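Local coordinates for thymidylate synthase 1 (PDB 1BSF), which catalyses the reductive methylation of dUMP to dTMP, with 5,10-methylenetetrahydrofolate serving as both methyl donor and reductant, at residues H38-I43 / V222-I227; L57-V62 / M234-F239. All coordinates share one frame; numbering follows the deposited sequence.

In the fold
From the N terminus the chain passes helix 3-17 and the short strand 19-20 before strand 39-49. H38-I43 runs from just before that strand into its first residues. The loop after it holds L57-V62. The partners come late, at the two ends of helix 225-235. V222-I227 joins strand 209-223 to that helix, and interaction 1 closes a loop of 178 residues. M234-F239 lies at the far end of the same helix, and interaction 2 closes a loop of 171 residues. The two closures cross, because their segments alternate along the chain. Their centres are about 20 Å apart, their nearest atoms about 7 Å. Together they tie both ends of helix 225-235 to the N-terminal part of the fold.

Interaction 1: residues H38-I43 / V222-I227; sequences HTLSVI and VYTRHI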
ATOM      1  N   HIS A  38       5.911 -16.301 -20.938  1.00 25.80           N
ATOM      2  CA  HIS A  38       4.901 -16.432 -19.900  1.00 24.52           C
ATOM      3  C   HIS A  38       5.462 -16.557 -18.486  1.00 22.20           C
ATOM      4  O   HIS A  38       6.594 -16.999 -18.280  1.00 21.89           O
ATOM      5  CB  HIS A  38       3.947 -17.579 -20.243  1.00 23.32           C
ATOM      6  CG  HIS A  38       2.822 -17.161 -21.144  1.00 22.35           C
ATOM      7  ND1 HIS A  38       1.751 -16.411 -20.699  1.00 22.47           N
ATOM      8  CD2 HIS A  38       2.624 -17.345 -22.471  1.00 20.00           C
ATOM      9  CE1 HIS A  38       0.943 -16.151 -21.714  1.00 20.56           C
ATOM     10  NE2 HIS A  38       1.450 -16.705 -22.800  1.00 25.30           N
ATOM     11  N   THR A  39       4.650 -16.143 -17.516  1.00 19.90           N
ATOM     12  CA  THR A  39       5.050 -16.127 -16.113  1.00 15.64           C
ATOM     13  C   THR A  39       4.171 -16.913 -15.119  1.00 17.15           C
ATOM     14  O   THR A  39       3.138 -17.490 -15.477  1.00 13.28           O
ATOM     15  CB  THR A  39       5.119 -14.657 -15.622  1.00 15.44           C
ATOM     16  OG1 THR A  39       3.870 -14.293 -15.012  1.00 16.50           O
ATOM     17  CG2 THR A  39       5.354 -13.713 -16.791  1.00 14.03           C
ATOM     18  N   LEU A  40       4.622 -16.934 -13.865  1.00 14.23           N
ATOM     19  CA  LEU A  40       3.907 -17.564 -12.760  1.00 14.73           C
ATOM     20  C   LEU A  40       3.895 -16.463 -11.703  1.00 14.11           C
ATOM     21  O   LEU A  40       4.828 -15.663 -11.634  1.00  9.68           O
ATOM     22  CB  LEU A  40       4.661 -18.782 -12.239  1.00  8.67           C
ATOM     23  CG  LEU A  40       4.679 -19.983 -13.189  1.00 13.57           C
ATOM     24  CD1 LEU A  40       6.093 -20.481 -13.300  1.00  2.00           C
ATOM     25  CD2 LEU A  40       3.761 -21.095 -12.680  1.00  5.27           C
ATOM     26  N   SER A  41       2.860 -16.412 -10.875  1.00 14.71           N
ATOM     27  CA  SER A  41       2.804 -15.348  -9.882  1.00 17.34           C
ATOM     28  C   SER A  41       2.037 -15.643  -8.602  1.00 15.97           C
ATOM     29  O   SER A  41       1.283 -16.613  -8.512  1.00 18.45           O
ATOM     30  CB  SER A  41       2.217 -14.087 -10.528  1.00 18.36           C
ATOM     31  OG  SER A  41       1.314 -14.421 -11.575  1.00 15.70           O
ATOM     32  N   VAL A  42       2.259 -14.780  -7.612  1.00 15.22           N
ATOM     33  CA  VAL A  42       1.589 -14.861  -6.319  1.00  9.85           C
ATOM     34  C   VAL A  42       1.187 -13.445  -5.918  1.00 10.10           C
ATOM     35  O   VAL A  42       1.831 -12.471  -6.287  1.00 10.33           O
ATOM     36  CB  VAL A  42       2.497 -15.437  -5.202  1.00  6.26           C
ATOM     37  CG1 VAL A  42       3.125 -16.758  -5.645  1.00  5.11           C
ATOM     38  CG2 VAL A  42       3.542 -14.414  -4.801  1.00  2.69           C
ATOM     39  N   ILE A  43       0.124 -13.332  -5.149  1.00  9.27           N
ATOM     40  CA  ILE A  43      -0.343 -12.031  -4.719  1.00 11.23           C
ATOM     41  C   ILE A  43       0.098 -11.722  -3.291  1.00 13.45           C
ATOM     42  O   ILE A  43       0.127 -12.611  -2.429  1.00 11.15           O
ATOM     43  CB  ILE A  43      -1.878 -11.981  -4.791  1.00 17.31           C
ATOM     44  CG1 ILE A  43      -2.310 -11.747  -6.236  1.00 24.18           C
ATOM     45  CG2 ILE A  43      -2.433 -10.923  -3.837  1.00 20.02           C
ATOM     46  CD1 ILE A  43      -3.701 -12.293  -6.544  1.00 26.67           C
ATOM     47  N   VAL A 222       7.729 -14.103 -11.976  1.00 10.21           N
ATOM     48  CA  VAL A 222       8.984 -14.378 -12.630  1.00 14.44           C
ATOM     49  C   VAL A 222       8.570 -14.931 -13.968  1.00 17.37           C
ATOM     50  O   VAL A 222       7.466 -15.446 -14.103  1.00 11.00           O
ATOM     51  CB  VAL A 222       9.789 -15.424 -11.845  1.00 12.13           C
ATOM     52  CG1 VAL A 222       9.997 -14.938 -10.429  1.00 10.88           C
ATOM     53  CG2 VAL A 222       9.064 -16.767 -11.843  1.00 10.13           C
ATOM     54  N   TYR A 223       9.435 -14.807 -14.959  1.00 18.73           N
ATOM     55  CA  TYR A 223       9.109 -15.326 -16.267  1.00 23.61           C
ATOM     56  C   TYR A 223       9.532 -16.789 -16.316  1.00 25.69           C
ATOM     57  O   TYR A 223      10.436 -17.190 -15.593  1.00 29.86           O
ATOM     58  CB  TYR A 223       9.825 -14.492 -17.332  1.00 26.06           C
ATOM     59  CG  TYR A 223       9.285 -13.080 -17.413  1.00 26.38           C
ATOM     60  CD1 TYR A 223       9.129 -12.309 -16.258  1.00 26.60           C
ATOM     61  CD2 TYR A 223       8.887 -12.535 -18.626  1.00 28.35           C
ATOM     62  CE1 TYR A 223       8.581 -11.034 -16.311  1.00 24.51           C
ATOM     63  CE2 TYR A 223       8.334 -11.255 -18.694  1.00 29.31           C
ATOM     64  CZ  TYR A 223       8.178 -10.510 -17.530  1.00 29.50           C
ATOM     65  OH  TYR A 223       7.580  -9.266 -17.587  1.00 29.93           O
ATOM     66  N   THR A 224       8.864 -17.585 -17.147  1.00 27.20           N
ATOM     67  CA  THR A 224       9.190 -19.012 -17.261  1.00 25.13           C
ATOM     68  C   THR A 224      10.664 -19.280 -17.599  1.00 22.96           C
ATOM     69  O   THR A 224      11.364 -19.973 -16.868  1.00 16.33           O
ATOM     70  CB  THR A 224       8.293 -19.708 -18.319  1.00 26.31           C
ATOM     71  OG1 THR A 224       7.946 -18.776 -19.352  1.00 24.01           O
ATOM     72  CG2 THR A 224       7.024 -20.236 -17.668  1.00 25.14           C
ATOM     73  N   ARG A 225      11.140 -18.724 -18.700  1.00 22.48           N
ATOM     74  CA  ARG A 225      12.534 -18.935 -19.077  1.00 24.33           C
ATOM     75  C   ARG A 225      13.498 -18.655 -17.912  1.00 26.94           C
ATOM     76  O   ARG A 225      14.569 -19.272 -17.815  1.00 27.68           O
ATOM     77  CB  ARG A 225      12.898 -18.055 -20.276  1.00 21.50           C
ATOM     78  CG  ARG A 225      12.411 -18.612 -21.614  1.00 21.60           C
ATOM     79  CD  ARG A 225      13.468 -18.524 -22.691  1.00 24.93           C
ATOM     80  NE  ARG A 225      12.867 -18.440 -24.019  1.00 31.63           N
ATOM     81  CZ  ARG A 225      13.465 -17.902 -25.079  1.00 38.53           C
ATOM     82  NH1 ARG A 225      14.690 -17.398 -24.976  1.00 40.06           N
ATOM     83  NH2 ARG A 225      12.838 -17.870 -26.249  1.00 40.11           N
ATOM     84  N   HIS A 226      13.112 -17.738 -17.026  1.00 24.01           N
ATOM     85  CA  HIS A 226      13.960 -17.368 -15.891  1.00 24.65           C
ATOM     86  C   HIS A 226      14.025 -18.383 -14.743  1.00 24.85           C
ATOM     87  O   HIS A 226      14.905 -18.292 -13.889  1.00 25.74           O
ATOM     88  CB  HIS A 226      13.507 -16.017 -15.332  1.00 23.50           C
ATOM     89  CG  HIS A 226      13.577 -14.895 -16.322  1.00 25.85           C
ATOM     90  ND1 HIS A 226      13.033 -13.653 -16.077  1.00 29.88           N
ATOM     91  CD2 HIS A 226      14.132 -14.823 -17.554  1.00 29.49           C
ATOM     92  CE1 HIS A 226      13.251 -12.863 -17.115  1.00 27.90           C
ATOM     93  NE2 HIS A 226      13.915 -13.550 -18.025  1.00 31.71           N
ATOM     94  N   ILE A 227      13.109 -19.346 -14.729  1.00 26.46           N
ATOM     95  CA  ILE A 227      13.050 -20.344 -13.662  1.00 27.27           C
ATOM     96  C   ILE A 227      14.299 -21.222 -13.515  1.00 30.16           C
ATOM     97  O   ILE A 227      14.945 -21.246 -12.460  1.00 28.12           O
ATOM     98  CB  ILE A 227      11.825 -21.267 -13.850  1.00 27.51           C
ATOM     99  CG1 ILE A 227      10.531 -20.468 -13.642  1.00 28.23           C
ATOM    100  CG2 ILE A 227      11.904 -22.440 -12.885  1.00 30.78           C
ATOM    101  CD1 ILE A 227       9.301 -21.315 -13.264  1.00 25.69           C
TER
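T39 sets its methyl over one face of the Y223 ring. T39 CG2 lies 4.0 Å from the Y223 ring centroid, only 7° off its normal, a CH-pi contact over the centre. CG2 stands beside the backbone N, anti to the carbonyl carbon, and the T39 side chain runs beside that of Y223, both pointing the same way. Within V222-I227, CB of Y223 lies over one face of the H226 ring, offset toward its rim. F274 meets the H226 ring edge-to-face, and W30 also meets it.

The backbones pair as antiparallel strands. T39 and Y223 form a non-hydrogen-bonded pair, with CA atoms 4.1 Å apart. L40 and V222 form the hydrogen-bonded pair next to it. L40 N donates to V222 O at 3.2 Å, and the return bond from V222 N to L40 O is weak.

Where the pairing ends, H38 O accepts two bonds from T224. T224 N reaches H38 O at 2.6 Å and at 158°. The hydroxyl OG1 of T224 also donates to H38 O, but that bond is modelled very short, so its exact length is doubtful. Beyond it, the L40 and I227 side chains cross at about a right angle. Their CD1 atoms meet at 3.3 Å, tighter than usual van der Waals contact.

V222 and Y223 are predicted to contact the dUMP of the other subunit, in a site shared by the dimer. The Y223 side chain also lies near D183 and A277, predicted folate-binding residues. Strand 39-49 also pairs with strand 19-20, on the edge away from strand 209-223, and D21 takes bonds from T39 N and H38 ND1. Helix 3-17 packs on one side, with I14 touching V222 and I15 touching I227.

Interaction 2: residues L57-V62 / M234-F239; sequences LTTKKV and MEREQF
R236 and T59 join two irregular parts of the thymidylate synthase fold: the loop before helix 64-77 and the turn that leaves helix 225-235. This is plain packing of that loop on the end of the helix, away from the predicted dUMP and folate sites. The R236 side chain starts with CG anti to the backbone N (chi1 -178°). CB and CG of R236 lie against T59 CB, CG at 3.9 Å. The bends at chi2 and chi3 then turn NE back to T59 O at 3.3 Å, with an almost straight N-H...O angle of 164°. The oxygen lies at the guanidinium edge, near its plane. NE sits 42° out of the carbonyl plane of T59, not on a lone pair. An alanine here would probably leave T59 O without this donor and uncover T59 CB where CG packs.

T58 OG1 sits between its own backbone N and carbonyl carbon. There it accepts a bond from F239 N at 3.2 Å. The same hydroxyl also bonds to D4 of helix 3-17, so two partners fix its rotation. The edge of the F239 ring lies near T58, but it is modelled too close to T58 O for its exact position to be relied on. T59 OG1 bonds back to Q233 of helix 225-235, while its CG2 turns to the other segment. Q238 runs alongside, its CG 4.0 Å from T59 CG2, and that same methyl also lies against E237 O at 3.3 Å.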
ATOM      1  N   LEU A  57      21.516  -8.616  -2.809  1.00 14.59           N
ATOM      2  CA  LEU A  57      21.819  -9.976  -3.238  1.00 13.75           C
ATOM      3  C   LEU A  57      23.334 -10.204  -3.232  1.00 16.72           C
ATOM      4  O   LEU A  57      24.113  -9.315  -3.588  1.00 20.00           O
ATOM      5  CB  LEU A  57      21.294 -10.214  -4.654  1.00 16.49           C
ATOM      6  CG  LEU A  57      19.880 -10.731  -4.911  1.00 12.41           C
ATOM      7  CD1 LEU A  57      19.590 -10.639  -6.402  1.00 18.13           C
ATOM      8  CD2 LEU A  57      19.735 -12.166  -4.435  1.00 19.04           C
ATOM      9  N   THR A  58      23.747 -11.399  -2.827  1.00 12.62           N
ATOM     10  CA  THR A  58      25.162 -11.742  -2.796  1.00 16.04           C
ATOM     11  C   THR A  58      25.382 -12.955  -3.690  1.00 13.57           C
ATOM     12  O   THR A  58      26.507 -13.428  -3.845  1.00 12.00           O
ATOM     13  CB  THR A  58      25.638 -12.073  -1.364  1.00 15.20           C
ATOM     14  OG1 THR A  58      25.405 -13.462  -1.089  1.00 19.08           O
ATOM     15  CG2 THR A  58      24.887 -11.222  -0.341  1.00 22.34           C
ATOM     16  N   THR A  59      24.291 -13.470  -4.256  1.00 12.20           N
ATOM     17  CA  THR A  59      24.365 -14.613  -5.162  1.00 15.65           C
ATOM     18  C   THR A  59      24.333 -14.058  -6.580  1.00 17.90           C
ATOM     19  O   THR A  59      24.142 -14.789  -7.552  1.00 22.90           O
ATOM     20  CB  THR A  59      23.177 -15.577  -4.995  1.00 11.13           C
ATOM     21  OG1 THR A  59      21.965 -14.911  -5.388  1.00  8.99           O
ATOM     22  CG2 THR A  59      23.086 -16.069  -3.556  1.00  6.32           C
ATOM     23  N   LYS A  60      24.511 -12.750  -6.679  1.00 16.69           N
ATOM     24  CA  LYS A  60      24.514 -12.069  -7.957  1.00 13.80           C
ATOM     25  C   LYS A  60      24.768 -10.604  -7.665  1.00 12.86           C
ATOM     26  O   LYS A  60      24.485 -10.127  -6.564  1.00 16.91           O
ATOM     27  CB  LYS A  60      23.171 -12.256  -8.668  1.00 11.15           C
ATOM     28  CG  LYS A  60      22.474 -10.955  -9.058  1.00 12.80           C
ATOM     29  CD  LYS A  60      21.392 -11.197 -10.104  1.00 22.35           C
ATOM     30  CE  LYS A  60      20.259 -10.167 -10.016  1.00 16.92           C
ATOM     31  NZ  LYS A  60      18.905 -10.799 -10.121  1.00 18.25           N
ATOM     32  N   LYS A  61      25.317  -9.903  -8.647  1.00 15.60           N
ATOM     33  CA  LYS A  61      25.607  -8.484  -8.514  1.00 15.72           C
ATOM     34  C   LYS A  61      24.365  -7.662  -8.837  1.00 13.74           C
ATOM     35  O   LYS A  61      23.584  -8.025  -9.719  1.00 11.90           O
ATOM     36  CB  LYS A  61      26.735  -8.088  -9.465  1.00 16.34           C
ATOM     37  CG  LYS A  61      27.562  -6.908  -8.986  1.00 25.19           C
ATOM     38  CD  LYS A  61      27.710  -5.836 -10.063  1.00 33.91           C
ATOM     39  CE  LYS A  61      28.815  -4.842  -9.713  1.00 38.12           C
ATOM     40  NZ  LYS A  61      29.809  -5.396  -8.742  1.00 37.45           N
ATOM     41  N   VAL A  62      24.185  -6.565  -8.110  1.00  9.04           N
ATOM     42  CA  VAL A  62      23.054  -5.682  -8.338  1.00 10.93           C
ATOM     43  C   VAL A  62      23.631  -4.405  -8.925  1.00 13.95           C
ATOM     44  O   VAL A  62      24.821  -4.129  -8.769  1.00 18.92           O
ATOM     45  CB  VAL A  62      22.316  -5.324  -7.017  1.00  9.66           C
ATOM     46  CG1 VAL A  62      21.404  -4.119  -7.235  1.00  9.20           C
ATOM     47  CG2 VAL A  62      21.495  -6.501  -6.533  1.00  2.00           C
ATOM     48  N   MET A 234      19.749 -19.935  -6.289  1.00 27.98           N
ATOM     49  CA  MET A 234      19.361 -20.386  -4.963  1.00 27.91           C
ATOM     50  C   MET A 234      20.456 -21.192  -4.294  1.00 28.08           C
ATOM     51  O   MET A 234      20.721 -21.022  -3.102  1.00 26.90           O
ATOM     52  CB  MET A 234      18.112 -21.246  -5.064  1.00 31.57           C
ATOM     53  CG  MET A 234      17.098 -20.706  -6.036  1.00 33.73           C
ATOM     54  SD  MET A 234      15.734 -19.969  -5.152  1.00 38.43           S
ATOM     55  CE  MET A 234      15.129 -21.394  -4.268  1.00 38.50           C
ATOM     56  N   GLU A 235      21.083 -22.076  -5.068  1.00 30.00           N
ATOM     57  CA  GLU A 235      22.149 -22.943  -4.561  1.00 30.49           C
ATOM     58  C   GLU A 235      23.514 -22.278  -4.549  1.00 25.07           C
ATOM     59  O   GLU A 235      24.476 -22.822  -4.020  1.00 23.45           O
ATOM     60  CB  GLU A 235      22.209 -24.238  -5.378  1.00 34.17           C
ATOM     61  CG  GLU A 235      21.225 -25.301  -4.887  1.00 43.51           C
ATOM     62  CD  GLU A 235      20.198 -25.685  -5.936  1.00 49.56           C
ATOM     63  OE1 GLU A 235      20.596 -26.339  -6.926  1.00 53.51           O
ATOM     64  OE2 GLU A 235      19.002 -25.334  -5.773  1.00 50.71           O
ATOM     65  N   ARG A 236      23.587 -21.092  -5.131  1.00 26.15           N
ATOM     66  CA  ARG A 236      24.828 -20.339  -5.170  1.00 25.51           C
ATOM     67  C   ARG A 236      25.262 -20.062  -3.736  1.00 24.70           C
ATOM     68  O   ARG A 236      24.487 -20.233  -2.803  1.00 25.98           O
ATOM     69  CB  ARG A 236      24.611 -19.028  -5.930  1.00 26.64           C
ATOM     70  CG  ARG A 236      25.855 -18.172  -6.083  1.00 30.94           C
ATOM     71  CD  ARG A 236      26.468 -18.344  -7.459  1.00 35.46           C
ATOM     72  NE  ARG A 236      25.886 -17.440  -8.449  1.00 35.20           N
ATOM     73  CZ  ARG A 236      26.193 -17.464  -9.742  1.00 38.64           C
ATOM     74  NH1 ARG A 236      27.075 -18.351 -10.198  1.00 37.66           N
ATOM     75  NH2 ARG A 236      25.628 -16.601 -10.579  1.00 34.08           N
ATOM     76  N   GLU A 237      26.508 -19.640  -3.565  1.00 28.65           N
ATOM     77  CA  GLU A 237      27.051 -19.349  -2.243  1.00 28.22           C
ATOM     78  C   GLU A 237      26.454 -18.064  -1.683  1.00 29.07           C
ATOM     79  O   GLU A 237      25.919 -17.241  -2.427  1.00 32.86           O
ATOM     80  CB  GLU A 237      28.583 -19.212  -2.323  1.00 21.96           C
ATOM     81  CG  GLU A 237      29.272 -19.011  -0.977  1.00 18.61           C
ATOM     82  CD  GLU A 237      30.671 -19.611  -0.934  1.00 24.41           C
ATOM     83  OE1 GLU A 237      31.472 -19.328  -1.849  1.00 23.80           O
ATOM     84  OE2 GLU A 237      30.974 -20.367   0.019  1.00 24.90           O
ATOM     85  N   GLN A 238      26.541 -17.901  -0.368  1.00 28.89           N
ATOM     86  CA  GLN A 238      26.034 -16.699   0.277  1.00 30.16           C
ATOM     87  C   GLN A 238      27.123 -16.079   1.140  1.00 29.95           C
ATOM     88  O   GLN A 238      27.517 -16.640   2.159  1.00 31.27           O
ATOM     89  CB  GLN A 238      24.798 -17.013   1.127  1.00 25.89           C
ATOM     90  CG  GLN A 238      23.490 -16.758   0.394  1.00 21.65           C
ATOM     91  CD  GLN A 238      22.277 -16.869   1.291  1.00 23.24           C
ATOM     92  OE1 GLN A 238      22.105 -16.076   2.220  1.00 17.67           O
ATOM     93  NE2 GLN A 238      21.427 -17.852   1.017  1.00 16.27           N
ATOM     94  N   PHE A 239      27.623 -14.925   0.712  1.00 28.31           N
ATOM     95  CA  PHE A 239      28.661 -14.224   1.452  1.00 24.41           C
ATOM     96  C   PHE A 239      27.975 -13.234   2.385  1.00 18.94           C
ATOM     97  O   PHE A 239      26.767 -13.093   2.347  1.00 15.10           O
ATOM     98  CB  PHE A 239      29.582 -13.463   0.488  1.00 24.92           C
ATOM     99  CG  PHE A 239      29.777 -14.144  -0.841  1.00 22.86           C
ATOM    100  CD1 PHE A 239      28.894 -13.911  -1.893  1.00 18.80           C
ATOM    101  CD2 PHE A 239      30.841 -15.024  -1.038  1.00 21.05           C
ATOM    102  CE1 PHE A 239      29.062 -14.545  -3.117  1.00 15.42           C
ATOM    103  CE2 PHE A 239      31.022 -15.665  -2.260  1.00 18.55           C
ATOM    104  CZ  PHE A 239      30.130 -15.427  -3.302  1.00 24.12           C
TER